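Local coordinates for protein tyrosine--tRNA ligase (Archaeoglobus fulgidus, PDB 2CYB) that probably catalyses the attachment of tyrosine to tRNA(Tyr), activating it with ATP to tyrosyl-adenylate and then transferring it to the tRNA acceptor end, at residues A[122-127]-A[162-167]; A[113-116]-A[120-123]; A[186-191]-A[196-201]. All coordinates share one frame; numbering follows the deposited sequence.

Contact 1: A[122-127]-A[162-167]; sequences VLDVLK and QALDIA. With TYR (tyrosine), chain C.
Asp-124, whose CB rests on both methyl groups of Leu-164, turns its OD1 to two donors at once, the hydroxyl of Tyr-196 and NE2 of His-168. The carboxylate, swung beside its own backbone N with chi1 at -85°, is thus held by two hydrogen bonds that would help offset the cost of burying a charge. Leu-164 fills the join between the helices. Its CD1 presses on the backbone of the facing helix, 3.3 Å from Val-125 N. The same methyl meets Val-125 CG2 at 3.5 Å. Between the two segments Leu-164 carries all the packing, and Met-128 and Tyr-121 extend it along helix 119-131, in the Rossmann-fold catalytic domain of this class I synthetase. Away from that join, helix 154-168 binds the substrate. Gln-162 OE1 accepts a hydrogen bond of 2.8 Å from the amino N of the bound tyrosine; with CG anti to the backbone N (chi1 -178°), the extended chain passes over one face of the ligand ring, Gln-162 CG 3.3 Å from the ligand CZ, to bring OE1 to that amino group. Asp-165 OD1 accepts a hydrogen bond from the phenolic OH of the ligand at 2.6 Å. Gln-162 NE2 is bonded in turn to Gln-180 OE1. Across helix 119-131, Val-122 and Leu-126 pack against Val-122 and Ile-73 of the second subunit.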
loop_
_atom_site.group_PDB
_atom_site.type_symbol
_atom_site.label_atom_id
_atom_site.label_comp_id
_atom_site.label_asym_id
_atom_site.label_seq_id
_atom_site.Cartn_x
_atom_site.Cartn_y
_atom_site.Cartn_z
ATOM N N VAL A 122 9.730 2.827 -6.028
ATOM C CA VAL A 122 8.273 2.726 -5.987
ATOM C C VAL A 122 7.775 1.604 -6.892
ATOM O O VAL A 122 6.846 0.877 -6.543
ATOM C CB VAL A 122 7.597 4.057 -6.384
ATOM C CG1 VAL A 122 7.972 5.137 -5.389
ATOM C CG2 VAL A 122 8.001 4.459 -7.786
ATOM N N LEU A 123 8.402 1.440 -8.048
ATOM C CA LEU A 123 7.987 0.379 -8.945
ATOM C C LEU A 123 8.203 -0.973 -8.260
ATOM O O LEU A 123 7.371 -1.881 -8.389
ATOM C CB LEU A 123 8.768 0.470 -10.257
ATOM C CG LEU A 123 8.133 -0.062 -11.544
ATOM C CD1 LEU A 123 6.608 -0.034 -11.488
ATOM C CD2 LEU A 123 8.629 0.812 -12.690
ATOM N N ASP A 124 9.303 -1.110 -7.517
ATOM C CA ASP A 124 9.568 -2.363 -6.808
ATOM C C ASP A 124 8.502 -2.610 -5.742
ATOM O O ASP A 124 8.103 -3.756 -5.503
ATOM C CB ASP A 124 10.947 -2.335 -6.148
ATOM C CG ASP A 124 12.052 -2.757 -7.093
ATOM O OD1 ASP A 124 13.228 -2.511 -6.763
ATOM O OD2 ASP A 124 11.745 -3.337 -8.156
ATOM N N VAL A 125 8.064 -1.538 -5.089
ATOM C CA VAL A 125 7.030 -1.649 -4.063
ATOM C C VAL A 125 5.769 -2.204 -4.703
ATOM O O VAL A 125 5.124 -3.103 -4.155
ATOM C CB VAL A 125 6.708 -0.274 -3.412
ATOM C CG1 VAL A 125 5.449 -0.384 -2.551
ATOM C CG2 VAL A 125 7.877 0.181 -2.563
ATOM N N LEU A 126 5.420 -1.677 -5.876
ATOM C CA LEU A 126 4.224 -2.148 -6.565
ATOM C C LEU A 126 4.345 -3.623 -6.954
ATOM O O LEU A 126 3.375 -4.377 -6.860
ATOM C CB LEU A 126 3.945 -1.287 -7.802
ATOM C CG LEU A 126 3.594 0.180 -7.529
ATOM C CD1 LEU A 126 3.077 0.802 -8.809
ATOM C CD2 LEU A 126 2.549 0.294 -6.421
ATOM N N LYS A 127 5.534 -4.033 -7.385
ATOM C CA LYS A 127 5.774 -5.424 -7.765
ATOM C C LYS A 127 5.684 -6.309 -6.525
ATOM O O LYS A 127 5.074 -7.387 -6.555
ATOM C CB LYS A 127 7.153 -5.565 -8.408
ATOM C CG LYS A 127 7.262 -4.889 -9.767
ATOM C CD LYS A 127 8.677 -4.990 -10.329
ATOM C CE LYS A 127 8.758 -4.391 -11.727
ATOM N NZ LYS A 127 10.132 -4.495 -12.300
ATOM N N GLN A 162 10.280 -2.353 3.888
ATOM C CA GLN A 162 11.401 -2.773 4.718
ATOM C C GLN A 162 12.210 -3.824 3.967
ATOM O O GLN A 162 13.439 -3.764 3.934
ATOM C CB GLN A 162 10.915 -3.359 6.045
ATOM C CG GLN A 162 12.058 -3.772 6.957
ATOM C CD GLN A 162 11.601 -3.999 8.383
ATOM O OE1 GLN A 162 10.631 -3.390 8.837
ATOM N NE2 GLN A 162 12.313 -4.858 9.105
ATOM N N ALA A 163 11.515 -4.780 3.358
ATOM C CA ALA A 163 12.180 -5.831 2.596
ATOM C C ALA A 163 12.964 -5.199 1.450
ATOM O O ALA A 163 14.106 -5.577 1.194
ATOM C CB ALA A 163 11.159 -6.825 2.056
ATOM N N LEU A 164 12.360 -4.230 0.767
ATOM C CA LEU A 164 13.046 -3.564 -0.337
ATOM C C LEU A 164 14.230 -2.724 0.106
ATOM O O LEU A 164 15.156 -2.497 -0.681
ATOM C CB LEU A 164 12.074 -2.699 -1.137
ATOM C CG LEU A 164 11.155 -3.505 -2.058
ATOM C CD1 LEU A 164 10.073 -2.587 -2.640
ATOM C CD2 LEU A 164 11.997 -4.157 -3.171
ATOM N N ASP A 165 14.218 -2.252 1.351
ATOM C CA ASP A 165 15.343 -1.457 1.841
ATOM C C ASP A 165 16.609 -2.305 1.820
ATOM O O ASP A 165 17.692 -1.800 1.541
ATOM C CB ASP A 165 15.096 -0.974 3.273
ATOM C CG ASP A 165 14.034 0.088 3.349
ATOM O OD1 ASP A 165 13.434 0.228 4.431
ATOM O OD2 ASP A 165 13.809 0.790 2.336
ATOM N N ILE A 166 16.466 -3.594 2.118
ATOM C CA ILE A 166 17.605 -4.504 2.134
ATOM C C ILE A 166 18.270 -4.527 0.753
ATOM O O ILE A 166 19.488 -4.376 0.631
ATOM C CB ILE A 166 17.164 -5.939 2.521
ATOM C CG1 ILE A 166 16.665 -5.954 3.974
ATOM C CG2 ILE A 166 18.327 -6.908 2.351
ATOM C CD1 ILE A 166 15.954 -7.232 4.359
ATOM N N ALA A 167 17.458 -4.687 -0.285
ATOM C CA ALA A 167 17.975 -4.729 -1.653
ATOM C C ALA A 167 18.519 -3.388 -2.134
ATOM O O ALA A 167 19.609 -3.322 -2.700
ATOM C CB ALA A 167 16.889 -5.202 -2.600
HETATM N N TYR C . 10.619 -2.388 11.406
HETATM C CA TYR C . 11.719 -1.835 12.233
HETATM C C TYR C . 11.281 -1.666 13.686
HETATM O O TYR C . 12.108 -1.209 14.492
HETATM C CB TYR C . 12.174 -0.496 11.645
HETATM C CG TYR C . 12.728 -0.663 10.250
HETATM C CD1 TYR C . 12.200 0.044 9.169
HETATM C CD2 TYR C . 13.792 -1.543 10.014
HETATM C CE1 TYR C . 12.726 -0.121 7.876
HETATM C CE2 TYR C . 14.318 -1.715 8.746
HETATM C CZ TYR C . 13.785 -1.002 7.680
HETATM O OH TYR C . 14.332 -1.167 6.432
HETATM O OXT TYR C . 10.123 -2.008 14.002
#

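Contact 2: A[113-116]-A[120-123]; sequences SEYQ and DYVL
Tyr-121 receives two neighbours on its ring, and the tight part of the contact is built round it. Two backbone carbonyls come closest without hydrogen bonding: Gln-116 O lies 3.2 Å from Tyr-121 CD2 at the ring rim, and Tyr-115 O 3.4 Å from Tyr-121 CB. The CA of Gln-116 lies over one face in a CH-pi contact, 3.8 Å from the ring centroid, and the side chain then runs side by side with the phenol, its CB 3.7 Å from Tyr-121 CE2. Tyr-115 adds an offset edge-to-face pair, its edge turned to the Tyr-121 face with the planes at 83° and CE2 3.7 Å from Tyr-121 CE1. Packing is looser at Val-122, whose CG1 comes only to 4.0 Å from Gln-116 O, and Asp-120 is exposed. The loop after strand 108-111 thus packs on the first turn of helix 119-131. Polar ends find partners outside the pair: Tyr-121 OH bonds Met-161 O, while Gln-116 NE2 and, weakly, Tyr-115 OH reach Asp-165 OD2. This packing round Tyr-121 probably positions a second shell whose donors steady the carboxylate that binds the substrate hydroxyl.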
loop_
_atom_site.group_PDB
_atom_site.type_symbol
_atom_site.label_atom_id
_atom_site.label_comp_id
_atom_site.label_asym_id
_atom_site.label_seq_id
_atom_site.Cartn_x
_atom_site.Cartn_y
_atom_site.Cartn_z
ATOM N N SER A 113 13.675 8.626 3.112
ATOM C CA SER A 113 13.141 9.518 2.086
ATOM C C SER A 113 14.150 9.840 0.978
ATOM O O SER A 113 13.774 10.346 -0.074
ATOM C CB SER A 113 12.626 10.814 2.724
ATOM O OG SER A 113 13.586 11.390 3.594
ATOM N N GLU A 114 15.427 9.542 1.212
ATOM C CA GLU A 114 16.476 9.794 0.215
ATOM C C GLU A 114 16.319 8.964 -1.061
ATOM O O GLU A 114 16.764 9.374 -2.139
ATOM C CB GLU A 114 17.860 9.485 0.796
ATOM C CG GLU A 114 18.434 10.508 1.748
ATOM C CD GLU A 114 19.822 10.099 2.243
ATOM O OE1 GLU A 114 20.625 9.612 1.419
ATOM O OE2 GLU A 114 20.112 10.267 3.447
ATOM N N TYR A 115 15.706 7.790 -0.940
ATOM C CA TYR A 115 15.534 6.916 -2.090
ATOM C C TYR A 115 14.186 6.197 -2.159
ATOM O O TYR A 115 13.844 5.638 -3.196
ATOM C CB TYR A 115 16.633 5.855 -2.094
ATOM C CG TYR A 115 16.535 4.915 -0.908
ATOM C CD1 TYR A 115 17.091 5.256 0.326
ATOM C CD2 TYR A 115 15.849 3.701 -1.012
ATOM C CE1 TYR A 115 16.973 4.406 1.436
ATOM C CE2 TYR A 115 15.720 2.846 0.090
ATOM C CZ TYR A 115 16.285 3.204 1.309
ATOM O OH TYR A 115 16.166 2.358 2.400
ATOM N N GLN A 116 13.426 6.194 -1.068
ATOM C CA GLN A 116 12.145 5.478 -1.064
ATOM C C GLN A 116 11.018 6.095 -1.894
ATOM O O GLN A 116 9.930 5.527 -1.972
ATOM C CB GLN A 116 11.678 5.253 0.379
ATOM C CG GLN A 116 12.640 4.379 1.152
ATOM C CD GLN A 116 12.317 4.287 2.635
ATOM O OE1 GLN A 116 11.807 5.231 3.240
ATOM N NE2 GLN A 116 12.638 3.151 3.230
ATOM N N ASP A 120 12.425 3.879 -9.386
ATOM C CA ASP A 120 12.801 2.472 -9.327
ATOM C C ASP A 120 12.336 1.808 -8.036
ATOM O O ASP A 120 11.920 0.647 -8.037
ATOM C CB ASP A 120 14.316 2.304 -9.459
ATOM C CG ASP A 120 14.776 2.306 -10.903
ATOM O OD1 ASP A 120 15.988 2.128 -11.141
ATOM O OD2 ASP A 120 13.923 2.481 -11.799
ATOM N N TYR A 121 12.410 2.541 -6.935
ATOM C CA TYR A 121 11.988 1.977 -5.655
ATOM C C TYR A 121 10.469 1.815 -5.589
ATOM O O TYR A 121 9.968 0.781 -5.150
ATOM C CB TYR A 121 12.445 2.859 -4.504
ATOM C CG TYR A 121 12.149 2.265 -3.143
ATOM C CD1 TYR A 121 13.073 1.437 -2.500
ATOM C CD2 TYR A 121 10.949 2.549 -2.493
ATOM C CE1 TYR A 121 12.808 0.914 -1.225
ATOM C CE2 TYR A 121 10.671 2.025 -1.221
ATOM C CZ TYR A 121 11.602 1.218 -0.595
ATOM O OH TYR A 121 11.331 0.753 0.677
ATOM N N VAL A 122 9.730 2.827 -6.028
ATOM C CA VAL A 122 8.273 2.726 -5.987
ATOM C C VAL A 122 7.775 1.604 -6.892
ATOM O O VAL A 122 6.846 0.877 -6.543
ATOM C CB VAL A 122 7.597 4.057 -6.384
ATOM C CG1 VAL A 122 7.972 5.137 -5.389
ATOM C CG2 VAL A 122 8.001 4.459 -7.786
ATOM N N LEU A 123 8.402 1.440 -8.048
ATOM C CA LEU A 123 7.987 0.379 -8.945
ATOM C C LEU A 123 8.203 -0.973 -8.260
ATOM O O LEU A 123 7.371 -1.881 -8.389
ATOM C CB LEU A 123 8.768 0.470 -10.257
ATOM C CG LEU A 123 8.133 -0.062 -11.544
ATOM C CD1 LEU A 123 6.608 -0.034 -11.488
ATOM C CD2 LEU A 123 8.629 0.812 -12.690
#

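Contact 3: A[186-191]-A[196-201]; sequences LARENL and YSSPVC
Arg-188 folds over the chain that returns toward strand 200-204, and its course governs this contact. The side chain bends at chi3 (61°), which brings the guanidinium back over the loop. There NH1 donates to Pro-199 O at 2.7 Å, a short bond but a bent one, with an N-H...O angle of 134° and the donor tilted from the carbonyl plane. Ser-198 OG sits over one face of the same guanidinium, offset toward the rim, and packs 3.2 Å from Arg-188 CB. That hydroxyl also makes a weak hydrogen bond to Arg-188 O at 3.3 Å, so the arginine meets Ser-198 through both backbone and side chain.

Farther along, Leu-191 crosses Pro-199 at about a right angle, its CD1 4.1 Å from the proline CD. Ala-187 CB looks onto Pro-199 CG from a looser 4.4 Å. Tyr-196 stands beside Leu-191: its CB lies 4.1 Å from Leu-191 CB, and its backbone N donates to Leu-191 O at 3.0 Å. The phenol end of Tyr-196 is bonded elsewhere, to Asp-124 OD1.

Together these contacts close the turn from helix to strand in the beta-alpha-beta unit of strand 173-177, helix 181-190 and strand 200-204. Arg-188 NH1 has a second acceptor, Glu-22 OE1, in a salt bridge. A cation held between a backbone carbonyl and a carboxylate would probably stabilise the ionised form of Glu-22, and it ties the crossover to helix 20-28 as well.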
loop_
_atom_site.group_PDB
_atom_site.type_symbol
_atom_site.label_atom_id
_atom_site.label_comp_id
_atom_site.label_asym_id
_atom_site.label_seq_id
_atom_site.Cartn_x
_atom_site.Cartn_y
_atom_site.Cartn_z
ATOM N N LEU A 186 9.794 -12.704 4.711
ATOM C CA LEU A 186 9.097 -12.235 3.523
ATOM C C LEU A 186 10.135 -11.717 2.523
ATOM O O LEU A 186 10.022 -11.949 1.321
ATOM C CB LEU A 186 8.108 -11.123 3.903
ATOM C CG LEU A 186 7.395 -10.332 2.799
ATOM C CD1 LEU A 186 6.635 -11.268 1.882
ATOM C CD2 LEU A 186 6.438 -9.339 3.439
ATOM N N ALA A 187 11.151 -11.020 3.026
ATOM C CA ALA A 187 12.208 -10.491 2.172
ATOM C C ALA A 187 12.957 -11.642 1.499
ATOM O O ALA A 187 13.156 -11.642 0.278
ATOM C CB ALA A 187 13.179 -9.649 2.996
ATOM N N ARG A 188 13.360 -12.629 2.294
ATOM C CA ARG A 188 14.088 -13.785 1.765
ATOM C C ARG A 188 13.301 -14.518 0.676
ATOM O O ARG A 188 13.878 -15.018 -0.290
ATOM C CB ARG A 188 14.426 -14.776 2.898
ATOM C CG ARG A 188 15.519 -14.294 3.858
ATOM C CD ARG A 188 15.727 -15.276 5.012
ATOM N NE ARG A 188 16.161 -16.608 4.573
ATOM C CZ ARG A 188 17.416 -16.939 4.271
ATOM N NH1 ARG A 188 18.391 -16.045 4.350
ATOM N NH2 ARG A 188 17.699 -18.179 3.899
ATOM N N GLU A 189 11.985 -14.567 0.826
ATOM C CA GLU A 189 11.139 -15.263 -0.133
ATOM C C GLU A 189 10.767 -14.442 -1.373
ATOM O O GLU A 189 10.734 -14.974 -2.485
ATOM C CB GLU A 189 9.863 -15.748 0.567
ATOM C CG GLU A 189 8.949 -16.594 -0.296
ATOM C CD GLU A 189 7.728 -17.089 0.457
ATOM O OE1 GLU A 189 7.898 -17.768 1.490
ATOM O OE2 GLU A 189 6.595 -16.803 0.015
ATOM N N ASN A 190 10.516 -13.151 -1.184
ATOM C CA ASN A 190 10.098 -12.283 -2.284
ATOM C C ASN A 190 11.165 -11.519 -3.057
ATOM O O ASN A 190 10.999 -11.292 -4.256
ATOM C CB ASN A 190 9.058 -11.284 -1.772
ATOM C CG ASN A 190 7.697 -11.912 -1.597
ATOM O OD1 ASN A 190 7.573 -13.130 -1.490
ATOM N ND2 ASN A 190 6.665 -11.082 -1.558
ATOM N N LEU A 191 12.243 -11.113 -2.392
ATOM C CA LEU A 191 13.285 -10.354 -3.076
ATOM C C LEU A 191 13.846 -11.056 -4.314
ATOM O O LEU A 191 14.091 -10.410 -5.328
ATOM C CB LEU A 191 14.422 -9.992 -2.121
ATOM C CG LEU A 191 14.050 -8.929 -1.071
ATOM C CD1 LEU A 191 15.280 -8.528 -0.294
ATOM C CD2 LEU A 191 13.453 -7.709 -1.756
ATOM N N TYR A 196 16.616 -9.735 -6.786
ATOM C CA TYR A 196 17.566 -9.388 -5.735
ATOM C C TYR A 196 17.927 -10.622 -4.918
ATOM O O TYR A 196 17.179 -11.592 -4.888
ATOM C CB TYR A 196 16.982 -8.318 -4.812
ATOM C CG TYR A 196 16.585 -7.049 -5.528
ATOM C CD1 TYR A 196 15.249 -6.658 -5.599
ATOM C CD2 TYR A 196 17.544 -6.230 -6.118
ATOM C CE1 TYR A 196 14.875 -5.480 -6.236
ATOM C CE2 TYR A 196 17.182 -5.045 -6.765
ATOM C CZ TYR A 196 15.844 -4.679 -6.816
ATOM O OH TYR A 196 15.477 -3.511 -7.436
ATOM N N SER A 197 19.070 -10.587 -4.246
ATOM C CA SER A 197 19.486 -11.741 -3.458
ATOM C C SER A 197 18.762 -11.842 -2.120
ATOM O O SER A 197 18.312 -10.843 -1.557
ATOM C CB SER A 197 21.002 -11.702 -3.237
ATOM O OG SER A 197 21.409 -10.458 -2.700
ATOM N N SER A 198 18.632 -13.066 -1.627
ATOM C CA SER A 198 17.988 -13.310 -0.345
ATOM C C SER A 198 19.018 -12.910 0.710
ATOM O O SER A 198 20.157 -13.372 0.680
ATOM C CB SER A 198 17.626 -14.791 -0.221
ATOM O OG SER A 198 16.942 -15.052 0.991
ATOM N N PRO A 199 18.636 -12.037 1.653
ATOM C CA PRO A 199 19.571 -11.601 2.690
ATOM C C PRO A 199 19.787 -12.558 3.847
ATOM O O PRO A 199 18.911 -13.362 4.198
ATOM C CB PRO A 199 18.953 -10.297 3.169
ATOM C CG PRO A 199 17.488 -10.633 3.131
ATOM C CD PRO A 199 17.349 -11.329 1.783
ATOM N N VAL A 200 20.976 -12.472 4.427
ATOM C CA VAL A 200 21.309 -13.259 5.599
ATOM C C VAL A 200 20.705 -12.383 6.695
ATOM O O VAL A 200 20.767 -11.152 6.608
ATOM C CB VAL A 200 22.833 -13.346 5.802
ATOM C CG1 VAL A 200 23.149 -14.237 6.992
ATOM C CG2 VAL A 200 23.501 -13.870 4.531
ATOM N N CYS A 201 20.107 -12.999 7.708
ATOM C CA CYS A 201 19.495 -12.235 8.788
ATOM C C CYS A 201 20.053 -12.610 10.161
ATOM O O CYS A 201 20.286 -13.785 10.451
ATOM C CB CYS A 201 17.982 -12.448 8.776
ATOM S SG CYS A 201 17.225 -12.064 7.172
#

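How the contacts relate
The three contacts differ in burial. Contacts 1 and 2 are buried, share Val-122 and Leu-123 on helix 119-131, and both touch the second subunit; contact 3 is partly buried, and the second subunit does not reach it. Contact 1 lies in the middle: Leu-164 packs on Tyr-121 of contact 2, whereas Ile-166 and Ala-167 pack on Pro-199 and Tyr-196 of contact 3. Contacts 2 and 3 do not touch, their centres being about 18 Å apart. Chemistry follows place: an aliphatic join beside the ligand in contact 1, aromatic packing in contact 2, and direct hydrogen bonds across the segments in contact 3 alone.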